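Local coordinates for D-isomer specific 2-hydroxyacid dehydrogenase NAD-binding (Xanthobacter autotrophicus, PDB 4XA8), which probably catalyses the NAD(P)-dependent interconversion of D-2-hydroxyacids and the corresponding 2-oxoacids, at residues A[119-124]-A[227-232]; A[194-199]-A[218-223]; A[262-267]-A[281-286]; A[138-143]-A[198-203]. One frame throughout, in Å; residues are numbered along the deposited sequence.

Interaction 1 (A[119-124]-A[227-232]); sequences ARDIPT and GAKFIN
The carboxylate of Asp121 is the flat group in this contact, and Lys229 meets it from above its plane rather than within it. The ammonium nitrogen Lys229 NZ lies 2.8 Å from Asp121 OD1, raised 36° out of the carboxylate plane, and the pair counts both as a hydrogen bond donated by the lysine and as a salt bridge. The grip is one-pronged, since Asp121 OD2 is turned aside at 4.6 Å from Lys229 NZ. Behind the nitrogen, Lys229 CE still comes within 4.0 Å of Asp121 OD1. The lysine reaches out nearly extended through its third torsion and then bends at chi4 (-125°), a turn that brings NZ to the acid; the two side chains cross almost at right angles.

The backbone sets the aspartate in place. Asp121 is the C-prime residue of a Schellman motif ending helix 103-119, with Ile122 N directed to Arg117 O and Asp121 N to His118 O, and its positive phi sends the chain off into helix 122-130. Lys229 belongs to strand 228-232 of the parallel Rossmann sheet, and its NZ also bonds to His118 O and forms a salt bridge with Glu255. Next to Asp121, Arg120 NH2 bonds to Leu284 O of the second subunit. One ammonium therefore serves two carboxylates and a carbonyl at a helix C-terminus, surroundings that would be expected to stabilise its positive charge while joining the helix turn to the sheet.

Interaction 2 (A[194-199]-A[218-223]); sequences GFLAGS and AERLAH
This is nonpolar packing between two short helices of the Rossmann-type nucleotide-binding domain, 192-197 and 218-223. The second of them is the helix of a beta-alpha-beta crossover joining the neighbouring parallel strands 201-204 and 228-232, while the first leads into strand 201-204. The nearest pair of alpha carbons, Ala197 CA and His223 CA, is 5.2 Å apart.

Leu196 is the wedge. Its CG lies anti to the carbonyl carbon (chi1 -68°), which carries the isobutyl group across to the other helix. There Leu196 CD1 sits 3.3 Å from Arg220 O and 4.0 Å from Arg220 CB, and it also comes to the edge of the His223 imidazole, near the ring plane. Lower down, Leu196 CB and His223 CB touch at 3.9 Å. Arg220 offers only its aliphatic root to this packing, since its guanidinium runs away to bond with Leu215 O through NH1. One face of the His223 ring is covered from within its own helix by Glu219 O, 3.4 Å above the plane and offset toward the rim.

No hydrogen bond crosses the interface; what polar contact there is comes from Ala197 CA, whose C-H points to His223 O at 3.1 Å with an angle of 132° at the hydrogen.

Interaction 3 (A[262-267]-A[281-286]); sequences EVEPLP and TPHLAS
Two loops at the nucleotide site face each other here, one following strand 253-258 and the other following strand 278-280, and Glu264 of the first reaches His283 of the second. Ala285 and Ser286, a few residues on from the histidine, bind NADPH in a structure of this protein. The carboxylate and imidazole planes stand perpendicular (90°). Glu264 OE2 lies 2.9 Å from His283 NE2; Glu264 OE1 is modelled closer still, but that approach is too tight to be trusted. Carbon neighbours are near as well, with His283 CD2 at 3.3 Å from Glu264 OE2.

An extended chain beyond CG (chi2 176°) carries the carboxylate of Glu264 over to the imidazole, and Phe261 N fixes it through a hydrogen bond to OE2. A cis peptide precedes Pro265. On the other side, Pro282 centres an inverse gamma turn, closed by a weak bond of 3.1 Å from His283 N to Thr281 O. Asp259 braces this loop by accepting from Leu284 N and Ala285 N, and Trp134 of the second subunit packs on Pro265 and Pro282.

With a phenylalanine at His283 there would be no ring nitrogen facing Glu264, and the carboxylate would probably lose its polar mate on the facing loop. The pairing is consistent with the histidine-glutamate couple that D-2-hydroxyacid dehydrogenases use for acid-base chemistry.

Interaction 4 (A[138-143]-A[198-203]); sequences HPRTAA and GSEIVV
Arg140 and Glu200 meet head to head in a two-pronged salt bridge. Arg140 NH1 donates to Glu200 OE1 at 2.9 Å, nearly straight at 170°, and Arg140 NH2 donates to Glu200 OE2, likewise at 2.9 Å. Each oxygen uses its syn lone pair, and the acid lies at the guanidinium edge with the two planes only 22° apart. The pairing is end-on, through the two terminal nitrogens.

Glu200 reaches outward as a straight rod, with CG anti to the backbone N (chi1 -175°) and the chain extended beyond, while the arginine bends at its third torsion to turn its end toward the acid. Arg140 NE has a further acid, Glu144, but only as a long, weak ion pair. A leucine in place of Arg140 would probably leave both Glu200 oxygens without their donors and the loop without this tie to the sheet.

Farther out, the backbone of Glu200 bonds with Lys229, and Ile201 bonds with Arg146 and Gly148 of strand 146-150. The loop also faces the second subunit, where His138 ND1 meets Asp21 of that chain. The bridge thus fastens the loop entering strand 146-150 to the start of the adjacent strand 201-204, in the parallel sheet of a Rossmann domain.

Three of the contacts cluster around neighbouring strands of one parallel sheet, whereas interaction 3 stands apart, its centre 19 to 26 Å from theirs. Interactions 1 and 4 meet directly: strands 228-232 and 201-204 lie side by side, with Lys229 O 2.8 Å from Val202 N; Lys229 of the one and Glu200, just before the other, each reach outward to a surface ion pair. Interaction 2, partly buried and apolar, covers the same two strands with helices; Leu221 packs on Phe230 and Leu196 on Val202. Interactions 1, 3 and 4 lie beside the second subunit, unlike interaction 2. Interaction 3 alone contains residues seen to bind NADPH, and its carboxylate meets an imidazole, not a lysine or arginine.

Interaction 1 (A[119-124]-A[227-232])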
# COMPACT_ATOMS: atom_id res chain seq x y z
N ALA A 119 -1.36 8.86 -1.39
CA ALA A 119 -0.49 9.84 -0.77
C ALA A 119 0.87 9.87 -1.48
O ALA A 119 1.46 10.91 -1.55
CB ALA A 119 -0.29 9.51 0.71
N ARG A 120 1.38 8.73 -1.96
CA ARG A 120 2.66 8.73 -2.69
C ARG A 120 2.50 8.94 -4.19
O ARG A 120 3.48 8.90 -4.91
CB ARG A 120 3.46 7.48 -2.38
CG ARG A 120 3.74 7.25 -0.90
CD ARG A 120 4.37 8.43 -0.21
NE ARG A 120 5.51 8.92 -0.97
CZ ARG A 120 6.78 8.49 -0.86
NH1 ARG A 120 7.14 7.55 0.03
NH2 ARG A 120 7.70 9.06 -1.65
N ASP A 121 1.27 9.20 -4.65
CA ASP A 121 0.97 9.47 -6.06
C ASP A 121 1.29 8.28 -6.94
O ASP A 121 1.67 8.45 -8.13
CB ASP A 121 1.70 10.74 -6.54
CG ASP A 121 1.02 12.02 -6.04
OD1 ASP A 121 -0.19 12.21 -6.21
OD2 ASP A 121 1.71 12.84 -5.44
N ILE A 122 1.11 7.07 -6.41
CA ILE A 122 1.40 5.86 -7.20
C ILE A 122 0.65 5.82 -8.56
O ILE A 122 1.22 5.36 -9.54
CB ILE A 122 1.19 4.58 -6.36
CG1 ILE A 122 2.19 4.55 -5.16
CG2 ILE A 122 1.32 3.32 -7.17
CD1 ILE A 122 3.66 4.75 -5.46
N PRO A 123 -0.62 6.28 -8.64
CA PRO A 123 -1.31 6.24 -9.95
C PRO A 123 -0.58 7.02 -11.06
O PRO A 123 -0.51 6.54 -12.22
CB PRO A 123 -2.71 6.80 -9.63
CG PRO A 123 -2.90 6.43 -8.17
CD PRO A 123 -1.55 6.59 -7.53
N THR A 124 0.03 8.15 -10.70
CA THR A 124 0.82 8.93 -11.62
C THR A 124 2.08 8.18 -12.08
O THR A 124 2.42 8.16 -13.27
CB THR A 124 1.14 10.26 -10.97
OG1 THR A 124 -0.09 10.91 -10.76
CG2 THR A 124 2.06 11.10 -11.82
N GLY A 227 -9.56 18.20 -6.52
CA GLY A 227 -8.37 17.38 -6.54
C GLY A 227 -8.29 16.31 -5.46
O GLY A 227 -7.28 15.64 -5.35
N ALA A 228 -9.36 16.12 -4.70
CA ALA A 228 -9.38 15.17 -3.65
C ALA A 228 -9.23 13.76 -4.19
O ALA A 228 -9.53 13.48 -5.35
CB ALA A 228 -10.68 15.27 -2.82
N LYS A 229 -8.73 12.89 -3.33
CA LYS A 229 -8.58 11.46 -3.62
C LYS A 229 -9.57 10.64 -2.75
O LYS A 229 -9.65 10.84 -1.55
CB LYS A 229 -7.14 11.06 -3.40
CG LYS A 229 -6.23 11.94 -4.29
CD LYS A 229 -4.83 12.12 -3.80
CE LYS A 229 -3.92 12.74 -4.87
NZ LYS A 229 -2.73 11.83 -5.08
N PHE A 230 -10.32 9.74 -3.39
CA PHE A 230 -11.51 9.11 -2.79
C PHE A 230 -11.34 7.58 -2.74
O PHE A 230 -11.05 6.95 -3.76
CB PHE A 230 -12.69 9.50 -3.66
CG PHE A 230 -14.03 9.13 -3.11
CD1 PHE A 230 -14.59 7.89 -3.41
CD2 PHE A 230 -14.75 10.01 -2.32
CE1 PHE A 230 -15.82 7.53 -2.93
CE2 PHE A 230 -16.02 9.66 -1.85
CZ PHE A 230 -16.54 8.42 -2.16
N ILE A 231 -11.52 6.99 -1.56
CA ILE A 231 -11.38 5.57 -1.33
C ILE A 231 -12.71 5.07 -0.72
O ILE A 231 -13.17 5.62 0.28
CB ILE A 231 -10.28 5.28 -0.33
CG1 ILE A 231 -8.94 5.71 -0.92
CG2 ILE A 231 -10.23 3.80 0.05
CD1 ILE A 231 -7.88 5.89 0.14
N ASN A 232 -13.32 4.04 -1.34
CA ASN A 232 -14.60 3.45 -0.80
C ASN A 232 -14.42 2.00 -0.47
O ASN A 232 -14.17 1.20 -1.38
CB ASN A 232 -15.73 3.58 -1.77
CG ASN A 232 -17.07 3.30 -1.11
OD1 ASN A 232 -17.15 3.16 0.11
ND2 ASN A 232 -18.11 3.18 -1.92

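Interaction 2 (A[194-199]-A[218-223])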
# COMPACT_ATOMS: atom_id res chain seq x y z
N GLY A 194 -17.32 20.78 6.94
CA GLY A 194 -15.97 21.21 7.31
C GLY A 194 -15.00 20.01 7.36
O GLY A 194 -13.84 20.13 6.99
N PHE A 195 -15.49 18.85 7.80
CA PHE A 195 -14.67 17.61 7.83
C PHE A 195 -14.21 17.26 6.40
O PHE A 195 -13.01 17.00 6.19
CB PHE A 195 -15.43 16.41 8.42
CG PHE A 195 -14.82 15.04 8.11
CD1 PHE A 195 -13.75 14.58 8.85
CD2 PHE A 195 -15.32 14.23 7.09
CE1 PHE A 195 -13.15 13.35 8.55
CE2 PHE A 195 -14.74 12.97 6.81
CZ PHE A 195 -13.65 12.56 7.56
N LEU A 196 -15.15 17.26 5.46
CA LEU A 196 -14.83 16.95 4.06
C LEU A 196 -13.93 18.03 3.41
O LEU A 196 -13.01 17.68 2.66
CB LEU A 196 -16.10 16.81 3.23
CG LEU A 196 -16.95 15.58 3.60
CD1 LEU A 196 -18.35 15.67 2.98
CD2 LEU A 196 -16.26 14.29 3.24
N ALA A 197 -14.24 19.31 3.65
CA ALA A 197 -13.47 20.39 3.01
C ALA A 197 -11.99 20.35 3.35
O ALA A 197 -11.16 20.83 2.56
CB ALA A 197 -14.06 21.74 3.37
N GLY A 198 -11.63 19.81 4.51
CA GLY A 198 -10.18 19.73 4.88
C GLY A 198 -9.53 18.38 4.64
O GLY A 198 -8.40 18.14 5.06
N SER A 199 -10.25 17.45 4.01
CA SER A 199 -9.71 16.10 3.71
C SER A 199 -9.19 16.03 2.27
O SER A 199 -9.97 15.98 1.31
CB SER A 199 -10.79 15.04 3.89
OG SER A 199 -11.23 14.95 5.24
N ALA A 218 -24.14 14.09 -4.40
CA ALA A 218 -23.50 15.22 -5.09
C ALA A 218 -23.15 16.39 -4.15
O ALA A 218 -22.08 16.95 -4.23
CB ALA A 218 -24.37 15.70 -6.24
N GLU A 219 -24.09 16.78 -3.29
CA GLU A 219 -23.84 17.90 -2.39
C GLU A 219 -22.61 17.68 -1.47
O GLU A 219 -21.79 18.59 -1.29
CB GLU A 219 -25.09 18.15 -1.56
CG GLU A 219 -25.01 19.35 -0.64
CD GLU A 219 -26.25 19.45 0.23
OE1 GLU A 219 -27.34 19.46 -0.36
OE2 GLU A 219 -26.13 19.48 1.47
N ARG A 220 -22.49 16.48 -0.91
CA ARG A 220 -21.37 16.15 0.00
C ARG A 220 -20.05 15.98 -0.73
O ARG A 220 -18.99 16.40 -0.22
CB ARG A 220 -21.64 14.87 0.78
CG ARG A 220 -22.33 15.12 2.12
CD ARG A 220 -23.73 15.57 1.94
NE ARG A 220 -24.48 15.75 3.18
CZ ARG A 220 -25.43 14.92 3.63
NH1 ARG A 220 -25.74 13.79 3.00
NH2 ARG A 220 -26.10 15.23 4.73
N LEU A 221 -20.08 15.32 -1.88
CA LEU A 221 -18.90 15.25 -2.71
C LEU A 221 -18.33 16.65 -3.10
O LEU A 221 -17.10 16.83 -3.21
CB LEU A 221 -19.19 14.44 -3.98
CG LEU A 221 -19.43 12.92 -3.84
CD1 LEU A 221 -19.89 12.38 -5.20
CD2 LEU A 221 -18.18 12.20 -3.37
N ALA A 222 -19.23 17.60 -3.36
CA ALA A 222 -18.81 18.94 -3.71
C ALA A 222 -18.11 19.67 -2.54
O ALA A 222 -17.37 20.61 -2.79
CB ALA A 222 -20.00 19.73 -4.21
N HIS A 223 -18.29 19.22 -1.30
CA HIS A 223 -17.59 19.81 -0.15
C HIS A 223 -16.13 19.44 -0.07
O HIS A 223 -15.35 20.13 0.57
CB HIS A 223 -18.22 19.35 1.15
CG HIS A 223 -19.59 19.88 1.38
ND1 HIS A 223 -19.92 21.20 1.17
CD2 HIS A 223 -20.71 19.29 1.86
CE1 HIS A 223 -21.19 21.39 1.49
NE2 HIS A 223 -21.68 20.24 1.91

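Interaction 3 (A[262-267]-A[281-286])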
# COMPACT_ATOMS: atom_id res chain seq x y z
N GLU A 262 -22.42 -0.19 -6.45
CA GLU A 262 -23.86 -0.36 -6.36
C GLU A 262 -24.31 -1.73 -6.83
O GLU A 262 -25.11 -2.34 -6.12
CB GLU A 262 -24.62 0.75 -7.07
CG GLU A 262 -24.90 1.88 -6.10
CD GLU A 262 -25.44 3.11 -6.79
OE1 GLU A 262 -26.02 2.93 -7.91
OE2 GLU A 262 -25.27 4.21 -6.18
N VAL A 263 -23.79 -2.22 -7.96
CA VAL A 263 -24.10 -3.57 -8.45
C VAL A 263 -22.78 -4.35 -8.57
O VAL A 263 -21.82 -3.81 -9.10
CB VAL A 263 -24.80 -3.53 -9.81
CG1 VAL A 263 -25.08 -4.96 -10.34
CG2 VAL A 263 -26.12 -2.75 -9.70
N GLU A 264 -22.75 -5.57 -8.02
CA GLU A 264 -21.53 -6.41 -7.97
C GLU A 264 -21.80 -7.86 -8.38
O GLU A 264 -22.80 -8.46 -7.94
CB GLU A 264 -20.99 -6.43 -6.54
CG GLU A 264 -20.55 -5.07 -6.01
CD GLU A 264 -20.12 -5.12 -4.56
OE1 GLU A 264 -20.24 -6.21 -3.96
OE2 GLU A 264 -19.68 -4.09 -3.98
N PRO A 265 -20.95 -8.47 -9.20
CA PRO A 265 -19.79 -7.86 -9.82
C PRO A 265 -20.15 -6.61 -10.64
O PRO A 265 -21.24 -6.53 -11.23
CB PRO A 265 -19.27 -8.95 -10.72
CG PRO A 265 -19.90 -10.23 -10.27
CD PRO A 265 -21.12 -9.89 -9.51
N LEU A 266 -19.26 -5.65 -10.67
CA LEU A 266 -19.47 -4.40 -11.42
C LEU A 266 -19.77 -4.64 -12.89
O LEU A 266 -18.99 -5.27 -13.58
CB LEU A 266 -18.23 -3.53 -11.32
CG LEU A 266 -18.29 -2.14 -11.95
CD1 LEU A 266 -19.30 -1.26 -11.28
CD2 LEU A 266 -16.91 -1.49 -11.99
N PRO A 267 -20.93 -4.16 -13.38
CA PRO A 267 -21.26 -4.55 -14.74
C PRO A 267 -20.23 -4.11 -15.78
O PRO A 267 -19.55 -3.09 -15.61
CB PRO A 267 -22.62 -3.89 -14.96
CG PRO A 267 -23.24 -3.91 -13.60
CD PRO A 267 -22.07 -3.53 -12.70
N THR A 281 -11.13 -2.57 -7.27
CA THR A 281 -10.80 -3.79 -6.58
C THR A 281 -12.09 -4.59 -6.28
O THR A 281 -13.09 -4.05 -5.84
CB THR A 281 -9.94 -3.59 -5.31
OG1 THR A 281 -10.57 -2.75 -4.33
CG2 THR A 281 -8.51 -3.01 -5.65
N PRO A 282 -12.03 -5.91 -6.45
CA PRO A 282 -13.33 -6.54 -6.33
C PRO A 282 -13.57 -7.13 -4.95
O PRO A 282 -13.36 -8.33 -4.75
CB PRO A 282 -13.27 -7.63 -7.42
CG PRO A 282 -11.82 -7.85 -7.67
CD PRO A 282 -11.01 -6.82 -6.97
N HIS A 283 -14.03 -6.30 -3.99
CA HIS A 283 -14.32 -6.79 -2.63
C HIS A 283 -13.19 -7.43 -1.88
O HIS A 283 -13.35 -8.49 -1.27
CB HIS A 283 -15.46 -7.81 -2.72
CG HIS A 283 -16.78 -7.22 -2.42
ND1 HIS A 283 -17.78 -7.93 -1.79
CD2 HIS A 283 -17.27 -5.98 -2.64
CE1 HIS A 283 -18.84 -7.15 -1.64
NE2 HIS A 283 -18.55 -5.96 -2.14
N LEU A 284 -12.04 -6.81 -1.94
CA LEU A 284 -10.85 -7.31 -1.30
C LEU A 284 -10.69 -6.87 0.13
O LEU A 284 -9.91 -7.47 0.87
CB LEU A 284 -9.60 -6.82 -2.03
CG LEU A 284 -9.52 -7.20 -3.50
CD1 LEU A 284 -8.17 -6.67 -4.02
CD2 LEU A 284 -9.66 -8.70 -3.69
N ALA A 285 -11.36 -5.80 0.54
CA ALA A 285 -11.04 -5.24 1.86
C ALA A 285 -11.63 -6.11 2.97
O ALA A 285 -11.06 -6.25 4.03
CB ALA A 285 -11.61 -3.84 1.98
N SER A 286 -12.80 -6.67 2.69
CA SER A 286 -13.67 -7.29 3.67
C SER A 286 -14.00 -8.75 3.30
O SER A 286 -15.03 -9.29 3.74
CB SER A 286 -14.98 -6.47 3.70
OG SER A 286 -15.44 -6.24 2.36

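Interaction 4 (A[138-143]-A[198-203])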
# COMPACT_ATOMS: atom_id res chain seq x y z
N HIS A 138 7.03 16.75 -6.50
CA HIS A 138 7.50 17.55 -5.39
C HIS A 138 7.30 16.71 -4.13
O HIS A 138 6.22 16.17 -3.90
CB HIS A 138 6.75 18.89 -5.41
CG HIS A 138 6.88 19.62 -6.73
ND1 HIS A 138 8.06 20.20 -7.14
CD2 HIS A 138 6.00 19.81 -7.74
CE1 HIS A 138 7.90 20.75 -8.33
NE2 HIS A 138 6.66 20.52 -8.72
N PRO A 139 8.36 16.52 -3.33
CA PRO A 139 8.29 15.70 -2.13
C PRO A 139 7.46 16.42 -1.06
O PRO A 139 7.50 17.64 -0.99
CB PRO A 139 9.78 15.61 -1.71
CG PRO A 139 10.53 15.87 -2.93
CD PRO A 139 9.75 16.94 -3.59
N ARG A 140 6.66 15.68 -0.31
CA ARG A 140 5.84 16.19 0.81
C ARG A 140 6.03 15.26 2.00
O ARG A 140 6.17 14.08 1.80
CB ARG A 140 4.34 16.18 0.42
CG ARG A 140 4.09 16.42 -1.06
CD ARG A 140 2.66 16.13 -1.48
NE ARG A 140 1.75 16.99 -0.76
CZ ARG A 140 0.44 16.77 -0.66
NH1 ARG A 140 -0.32 17.62 0.02
NH2 ARG A 140 -0.10 15.71 -1.24
N THR A 141 5.99 15.76 3.23
CA THR A 141 5.94 14.90 4.42
C THR A 141 4.53 14.33 4.61
O THR A 141 3.54 14.94 4.18
CB THR A 141 6.30 15.68 5.70
OG1 THR A 141 5.35 16.74 5.90
CG2 THR A 141 7.68 16.28 5.62
N ALA A 142 4.42 13.21 5.28
CA ALA A 142 3.13 12.67 5.69
C ALA A 142 2.26 13.70 6.46
O ALA A 142 1.05 13.77 6.28
CB ALA A 142 3.37 11.48 6.59
N ALA A 143 2.90 14.49 7.31
CA ALA A 143 2.22 15.47 8.15
C ALA A 143 1.50 16.56 7.35
O ALA A 143 0.53 17.13 7.83
CB ALA A 143 3.20 16.08 9.14
N GLY A 198 -11.63 19.81 4.51
CA GLY A 198 -10.18 19.73 4.88
C GLY A 198 -9.53 18.38 4.64
O GLY A 198 -8.40 18.14 5.06
N SER A 199 -10.25 17.45 4.01
CA SER A 199 -9.71 16.10 3.71
C SER A 199 -9.19 16.03 2.27
O SER A 199 -9.97 15.98 1.31
CB SER A 199 -10.79 15.04 3.89
OG SER A 199 -11.23 14.95 5.24
N GLU A 200 -7.88 15.95 2.11
CA GLU A 200 -7.26 15.71 0.81
C GLU A 200 -7.50 14.30 0.28
O GLU A 200 -7.69 14.12 -0.92
CB GLU A 200 -5.74 15.97 0.86
CG GLU A 200 -5.13 15.86 -0.51
CD GLU A 200 -3.62 16.11 -0.55
OE1 GLU A 200 -3.07 16.84 0.31
OE2 GLU A 200 -3.00 15.58 -1.47
N ILE A 201 -7.44 13.31 1.17
CA ILE A 201 -7.78 11.92 0.86
C ILE A 201 -8.92 11.56 1.77
O ILE A 201 -8.86 11.82 3.00
CB ILE A 201 -6.59 10.97 1.13
CG1 ILE A 201 -5.38 11.38 0.28
CG2 ILE A 201 -6.93 9.53 0.83
CD1 ILE A 201 -4.09 10.75 0.68
N VAL A 202 -9.98 10.96 1.22
CA VAL A 202 -11.09 10.59 2.10
C VAL A 202 -11.34 9.08 2.00
O VAL A 202 -11.23 8.49 0.91
CB VAL A 202 -12.38 11.44 1.84
CG1 VAL A 202 -12.93 11.15 0.47
CG2 VAL A 202 -13.47 11.17 2.86
N VAL A 203 -11.59 8.43 3.15
CA VAL A 203 -11.86 6.94 3.20
C VAL A 203 -13.27 6.72 3.70
O VAL A 203 -13.60 7.02 4.87
CB VAL A 203 -10.87 6.15 4.06
CG1 VAL A 203 -11.06 4.66 3.84
CG2 VAL A 203 -9.43 6.54 3.78